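Local coordinates for putative HMP/thiamine permease protein YkoE (Bacillus subtilis, PDB 5EDL), which binds thiamine as the S component of an energy-coupling factor transporter and is probably responsible for moving the substrate across the membrane, at residues Ile38-Ile43 with Val148-Ser153; Val4-Ile9 with Asn176-Gly181. One frame throughout, in Å; residues are numbered along the deposited sequence.

How the contacts relate
From the N terminus the chain enters helix 4-35, whose first turns take part in contact 2, and then the loop that leads to helix 49-58, where contact 1 begins. Contact 1 closes a loop of 104 intervening residues, 74 of them helical, by joining that loop to helix 140-170. Contact 2 closes later and wider, when the chain passes from helix 140-170 into the start of helix 179-192, so contact 1 is nested inside it. The centres lie about 31 Å apart, on opposite sides of the chain's centre, with nearest atoms about 18 Å apart. Contact 1 borders the thiamine pocket; contact 2 joins the first helix to the turn that begins the last one.

Contact 1: Ile38-Ile43 with Val148-Ser153; sequences IAYEPI and VIRLIS. With VIB (3-(4-amino-2-methyl-pyrimidin-5-ylmethyl)-5-(2-hydroxy-ethyl)-4-methyl-thiazol-3-ium), chain B.
Glu41 and Arg150 bring the loop 38-43 to within 5.3 Å of helix 140-170, measured CA to CA. The guanidinium grips the carboxylate side-on: Arg150 NE donates to Glu41 OE1 at 2.8 Å, nearly straight at 170° and on the syn lone pair, while Arg150 NH2 reaches Glu41 OE2 at 2.8 Å. The two planes are only 24° apart, and the paired bonds restrict rotation of both groups. Arg150 NH2 also forms a salt bridge to Asp129, and Glu41 OE2 a hydrogen bond with Tyr135.

This contact forms part of the wall of the thiamine pocket in this S component: Tyr40 and Arg150 both line it, and the thiazolium methyl CM4 sits 3.8 Å above the centre of the Tyr40 ring. The phenol OH of Tyr40 is hydrogen-bonded to Tyr135, while Arg150 NH2 comes near the plane of the ring at its edge.

Beside the salt bridge, Ile149 packs against the loop. Its CG2, held anti to the backbone N, lies against the Glu41-Pro42 peptide, 3.5 Å from Pro42 N and 3.6 Å from Glu41 CB, and its CD1 meets Ile38 CG1 at 3.9 Å. Ser153 OG donates to Pro42 O at 2.8 Å from above the carbonyl plane.

Contact 2: Val4-Ile9 with Asn176-Gly181; sequences VKEIVI and NGMALG
Met178 and Ile9 make the apolar part of this contact, meeting tip to tip between helix 4-35 and the turn that leads into helix 179-192. The sulfur is the touching atom: Met178 SD lies 3.5 Å from Ile9 CG2 and 3.7 Å from Ile9 CD1, so both branches of the isoleucine, CG2 and the terminal CD1, reach it. Bends at chi2 (-81°) and chi3 (86°) fold the methionine back, though the position of its methyl, CE, is doubtful because it is modelled too close to Glu6 CG. The extended side chain of Lys5 carries its CE to 3.8 Å from Gly177 O.

Polar contact between the segments is indirect. No hydrogen bond crosses directly; instead one water accepts a hydrogen bond from Ala179 N at 2.8 Å and donates to Glu6 OE2, also at 2.8 Å. The other oxygen, Glu6 OE1, accepts from Lys3 N and forms a salt bridge with Lys60, so both carboxylate oxygens are engaged and the buried charge is probably offset.

Around the pair, helix 49-58 supplies Met57 beside Ile9 and Ile58 beside Met178. Met178 is the N-cap residue of helix 179-192, and the water takes up the N-H of Ala179 in that helix's first turn: a water-mediated link from a neighbouring helix's glutamate to a helix N terminus.

Contact 1: Ile38-Ile43 with Val148-Ser153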
loop_
_atom_site.group_PDB
_atom_site.type_symbol
_atom_site.label_atom_id
_atom_site.label_comp_id
_atom_site.label_asym_id
_atom_site.label_seq_id
_atom_site.Cartn_x
_atom_site.Cartn_y
_atom_site.Cartn_z
ATOM N N ILE A 38 -9.322 -15.709 9.119
ATOM C CA ILE A 38 -7.936 -16.062 8.835
ATOM C C ILE A 38 -7.732 -16.302 7.336
ATOM O O ILE A 38 -6.645 -16.086 6.812
ATOM C CB ILE A 38 -7.487 -17.309 9.631
ATOM C CG1 ILE A 38 -5.976 -17.530 9.484
ATOM C CG2 ILE A 38 -8.272 -18.564 9.208
ATOM C CD1 ILE A 38 -5.435 -18.593 10.419
ATOM N N ALA A 39 -8.787 -16.731 6.646
ATOM C CA ALA A 39 -8.676 -17.063 5.226
ATOM C C ALA A 39 -8.309 -15.868 4.326
ATOM O O ALA A 39 -7.705 -16.070 3.274
ATOM C CB ALA A 39 -9.971 -17.699 4.731
ATOM N N TYR A 40 -8.659 -14.639 4.704
ATOM C CA TYR A 40 -8.231 -13.506 3.870
ATOM C C TYR A 40 -6.939 -12.850 4.352
ATOM O O TYR A 40 -6.439 -11.921 3.719
ATOM C CB TYR A 40 -9.333 -12.443 3.750
ATOM C CG TYR A 40 -9.843 -11.863 5.055
ATOM C CD1 TYR A 40 -8.988 -11.207 5.942
ATOM C CD2 TYR A 40 -11.187 -11.923 5.367
ATOM C CE1 TYR A 40 -9.462 -10.663 7.127
ATOM C CE2 TYR A 40 -11.673 -11.390 6.543
ATOM C CZ TYR A 40 -10.814 -10.760 7.419
ATOM O OH TYR A 40 -11.322 -10.242 8.582
ATOM N N GLU A 41 -6.382 -13.327 5.455
ATOM C CA GLU A 41 -5.174 -12.688 5.974
ATOM C C GLU A 41 -3.978 -12.764 4.995
ATOM O O GLU A 41 -3.242 -11.793 4.854
ATOM C CB GLU A 41 -4.806 -13.282 7.336
ATOM C CG GLU A 41 -5.820 -12.945 8.443
ATOM C CD GLU A 41 -5.845 -11.456 8.821
ATOM O OE1 GLU A 41 -5.064 -10.662 8.249
ATOM O OE2 GLU A 41 -6.636 -11.081 9.711
ATOM N N PRO A 42 -3.790 -13.901 4.307
ATOM C CA PRO A 42 -2.670 -13.993 3.359
ATOM C C PRO A 42 -2.686 -12.943 2.243
ATOM O O PRO A 42 -1.612 -12.571 1.756
ATOM C CB PRO A 42 -2.837 -15.403 2.772
ATOM C CG PRO A 42 -3.429 -16.179 3.897
ATOM C CD PRO A 42 -4.443 -15.208 4.493
ATOM N N ILE A 43 -3.866 -12.476 1.837
ATOM C CA ILE A 43 -3.945 -11.505 0.748
ATOM C C ILE A 43 -4.072 -10.075 1.268
ATOM O O ILE A 43 -4.173 -9.142 0.473
ATOM C CB ILE A 43 -5.140 -11.776 -0.207
ATOM C CG1 ILE A 43 -6.480 -11.524 0.505
ATOM C CG2 ILE A 43 -5.040 -13.178 -0.828
ATOM C CD1 ILE A 43 -7.710 -11.688 -0.364
ATOM N N VAL A 148 0.385 -12.195 12.583
ATOM C CA VAL A 148 1.633 -12.610 11.970
ATOM C C VAL A 148 1.468 -12.756 10.452
ATOM O O VAL A 148 2.282 -12.237 9.678
ATOM C CB VAL A 148 2.149 -13.925 12.573
ATOM C CG1 VAL A 148 3.227 -14.514 11.699
ATOM C CG2 VAL A 148 2.675 -13.682 13.991
ATOM N N ILE A 149 0.415 -13.460 10.033
ATOM C CA ILE A 149 0.107 -13.587 8.613
ATOM C C ILE A 149 -0.103 -12.212 7.971
ATOM O O ILE A 149 0.412 -11.942 6.888
ATOM C CB ILE A 149 -1.145 -14.450 8.360
ATOM C CG1 ILE A 149 -0.945 -15.868 8.922
ATOM C CG2 ILE A 149 -1.456 -14.494 6.867
ATOM C CD1 ILE A 149 -2.204 -16.756 8.862
ATOM N N ARG A 150 -0.851 -11.336 8.635
ATOM C CA ARG A 150 -1.092 -10.020 8.054
ATOM C C ARG A 150 0.202 -9.197 7.976
ATOM O O ARG A 150 0.387 -8.426 7.033
ATOM C CB ARG A 150 -2.151 -9.233 8.828
ATOM C CG ARG A 150 -2.678 -8.018 8.026
ATOM C CD ARG A 150 -3.737 -7.204 8.787
ATOM N NE ARG A 150 -4.941 -7.992 9.081
ATOM C CZ ARG A 150 -6.055 -7.492 9.606
ATOM N NH1 ARG A 150 -6.135 -6.199 9.900
ATOM N NH2 ARG A 150 -7.093 -8.289 9.838
ATOM N N LEU A 151 1.081 -9.353 8.961
ATOM C CA LEU A 151 2.363 -8.652 8.928
ATOM C C LEU A 151 3.204 -9.120 7.732
ATOM O O LEU A 151 3.784 -8.309 7.007
ATOM C CB LEU A 151 3.122 -8.855 10.238
ATOM C CG LEU A 151 2.629 -8.038 11.442
ATOM C CD1 LEU A 151 3.185 -8.587 12.742
ATOM C CD2 LEU A 151 3.010 -6.573 11.281
ATOM N N ILE A 152 3.249 -10.428 7.510
ATOM C CA ILE A 152 4.014 -10.963 6.391
ATOM C C ILE A 152 3.428 -10.512 5.054
ATOM O O ILE A 152 4.162 -10.138 4.128
ATOM C CB ILE A 152 4.074 -12.497 6.446
ATOM C CG1 ILE A 152 4.840 -12.936 7.702
ATOM C CG2 ILE A 152 4.726 -13.049 5.186
ATOM C CD1 ILE A 152 4.809 -14.397 7.946
ATOM N N SER A 153 2.103 -10.540 4.970
ATOM C CA SER A 153 1.391 -10.153 3.759
ATOM C C SER A 153 1.595 -8.662 3.458
ATOM O O SER A 153 1.751 -8.273 2.304
ATOM C CB SER A 153 -0.114 -10.473 3.882
ATOM O OG SER A 153 -0.828 -10.051 2.726
HETATM C CM2 VIB B . -9.021 -0.027 1.166
HETATM N N4A VIB B . -8.534 -3.636 4.434
HETATM C CM4 VIB B . -10.848 -7.872 4.676
HETATM O O1 VIB B . -10.217 -7.052 8.400
HETATM C C7 VIB B . -11.580 -6.793 8.675
HETATM C C6 VIB B . -12.392 -7.229 7.480
HETATM C C2 VIB B . -12.007 -4.168 4.998
HETATM S S1 VIB B . -12.519 -4.728 6.367
HETATM C C5 VIB B . -12.126 -6.228 6.370
HETATM C C4 VIB B . -11.427 -6.532 5.145
HETATM N N3 VIB B . -11.361 -5.227 4.275
HETATM C C7A VIB B . -10.743 -5.225 2.953
HETATM C C4A VIB B . -9.186 -3.095 3.262
HETATM N N3A VIB B . -8.838 -1.899 2.781
HETATM C C2A VIB B . -9.464 -1.409 1.676
HETATM N N1A VIB B . -10.434 -2.147 1.049
HETATM C C6A VIB B . -10.798 -3.367 1.522
HETATM C C5A VIB B . -10.155 -3.838 2.639
#

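Contact 2: Val4-Ile9 with Asn176-Gly181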
loop_
_atom_site.group_PDB
_atom_site.type_symbol
_atom_site.label_atom_id
_atom_site.label_comp_id
_atom_site.label_asym_id
_atom_site.label_seq_id
_atom_site.Cartn_x
_atom_site.Cartn_y
_atom_site.Cartn_z
ATOM N N VAL A 4 1.726 19.691 -9.342
ATOM C CA VAL A 4 0.401 19.364 -9.849
ATOM C C VAL A 4 0.405 17.976 -10.450
ATOM O O VAL A 4 -0.427 17.138 -10.100
ATOM C CB VAL A 4 -0.069 20.383 -10.909
ATOM C CG1 VAL A 4 -1.330 19.888 -11.602
ATOM C CG2 VAL A 4 -0.282 21.741 -10.269
ATOM N N LYS A 5 1.378 17.724 -11.321
ATOM C CA LYS A 5 1.492 16.429 -11.985
ATOM C C LYS A 5 1.613 15.268 -10.990
ATOM O O LYS A 5 1.121 14.179 -11.255
ATOM C CB LYS A 5 2.680 16.420 -12.945
ATOM C CG LYS A 5 4.040 16.633 -12.299
ATOM C CD LYS A 5 5.135 16.738 -13.363
ATOM C CE LYS A 5 6.519 16.874 -12.752
ATOM N NZ LYS A 5 7.582 17.117 -13.795
ATOM N N GLU A 6 2.259 15.498 -9.851
ATOM C CA GLU A 6 2.407 14.432 -8.855
ATOM C C GLU A 6 1.069 14.156 -8.167
ATOM O O GLU A 6 0.703 13.002 -7.942
ATOM C CB GLU A 6 3.477 14.794 -7.829
ATOM C CG GLU A 6 4.901 14.801 -8.408
ATOM C CD GLU A 6 5.895 15.516 -7.510
ATOM O OE1 GLU A 6 5.473 16.402 -6.741
ATOM O OE2 GLU A 6 7.092 15.186 -7.561
ATOM N N ILE A 7 0.351 15.222 -7.830
ATOM C CA ILE A 7 -0.973 15.084 -7.249
ATOM C C ILE A 7 -1.844 14.305 -8.243
ATOM O O ILE A 7 -2.515 13.339 -7.871
ATOM C CB ILE A 7 -1.590 16.467 -6.891
ATOM C CG1 ILE A 7 -0.793 17.120 -5.754
ATOM C CG2 ILE A 7 -3.041 16.321 -6.469
ATOM C CD1 ILE A 7 -1.144 18.585 -5.500
ATOM N N VAL A 8 -1.776 14.685 -9.513
ATOM C CA VAL A 8 -2.536 14.013 -10.560
ATOM C C VAL A 8 -2.163 12.541 -10.758
ATOM O O VAL A 8 -3.053 11.694 -10.853
ATOM C CB VAL A 8 -2.385 14.731 -11.913
ATOM C CG1 VAL A 8 -3.095 13.949 -13.007
ATOM C CG2 VAL A 8 -2.933 16.150 -11.831
ATOM N N ILE A 9 -0.868 12.230 -10.839
ATOM C CA ILE A 9 -0.448 10.838 -11.042
ATOM C C ILE A 9 -0.814 9.969 -9.835
ATOM O O ILE A 9 -1.160 8.787 -9.974
ATOM C CB ILE A 9 1.066 10.710 -11.299
ATOM C CG1 ILE A 9 1.443 9.242 -11.457
ATOM C CG2 ILE A 9 1.866 11.274 -10.145
ATOM C CD1 ILE A 9 2.918 9.002 -11.473
ATOM N N ASN A 176 9.096 9.476 -15.531
ATOM C CA ASN A 176 10.292 10.298 -15.690
ATOM C C ASN A 176 10.195 11.645 -14.992
ATOM O O ASN A 176 11.212 12.240 -14.660
ATOM C CB ASN A 176 10.611 10.503 -17.174
ATOM C CG ASN A 176 11.503 9.411 -17.720
ATOM O OD1 ASN A 176 11.791 8.432 -17.024
ATOM N ND2 ASN A 176 11.951 9.567 -18.960
ATOM N N GLY A 177 8.976 12.121 -14.768
ATOM C CA GLY A 177 8.778 13.343 -14.012
ATOM C C GLY A 177 8.876 13.172 -12.501
ATOM O O GLY A 177 8.936 14.163 -11.770
ATOM N N MET A 178 8.893 11.923 -12.033
ATOM C CA MET A 178 8.842 11.621 -10.599
ATOM C C MET A 178 10.214 11.297 -10.002
ATOM O O MET A 178 11.153 10.975 -10.722
ATOM C CB MET A 178 7.911 10.433 -10.338
ATOM C CG MET A 178 6.565 10.478 -11.057
ATOM S SD MET A 178 5.333 11.502 -10.237
ATOM C CE MET A 178 5.724 13.106 -10.919
ATOM N N ALA A 179 10.307 11.351 -8.675
ATOM C CA ALA A 179 11.525 10.974 -7.971
ATOM C C ALA A 179 12.043 9.585 -8.388
ATOM O O ALA A 179 13.236 9.418 -8.602
ATOM C CB ALA A 179 11.301 11.025 -6.465
ATOM N N LEU A 180 11.157 8.594 -8.502
ATOM C CA LEU A 180 11.605 7.244 -8.873
ATOM C C LEU A 180 12.178 7.222 -10.295
ATOM O O LEU A 180 13.166 6.536 -10.565
ATOM C CB LEU A 180 10.471 6.222 -8.755
ATOM C CG LEU A 180 10.812 4.797 -9.204
ATOM C CD1 LEU A 180 11.941 4.194 -8.361
ATOM C CD2 LEU A 180 9.571 3.900 -9.137
ATOM N N GLY A 181 11.543 7.961 -11.198
ATOM C CA GLY A 181 12.056 8.115 -12.548
ATOM C C GLY A 181 13.413 8.804 -12.584
ATOM O O GLY A 181 14.292 8.414 -13.342
HETATM O O HOH W 1 8.677 12.926 -6.986
#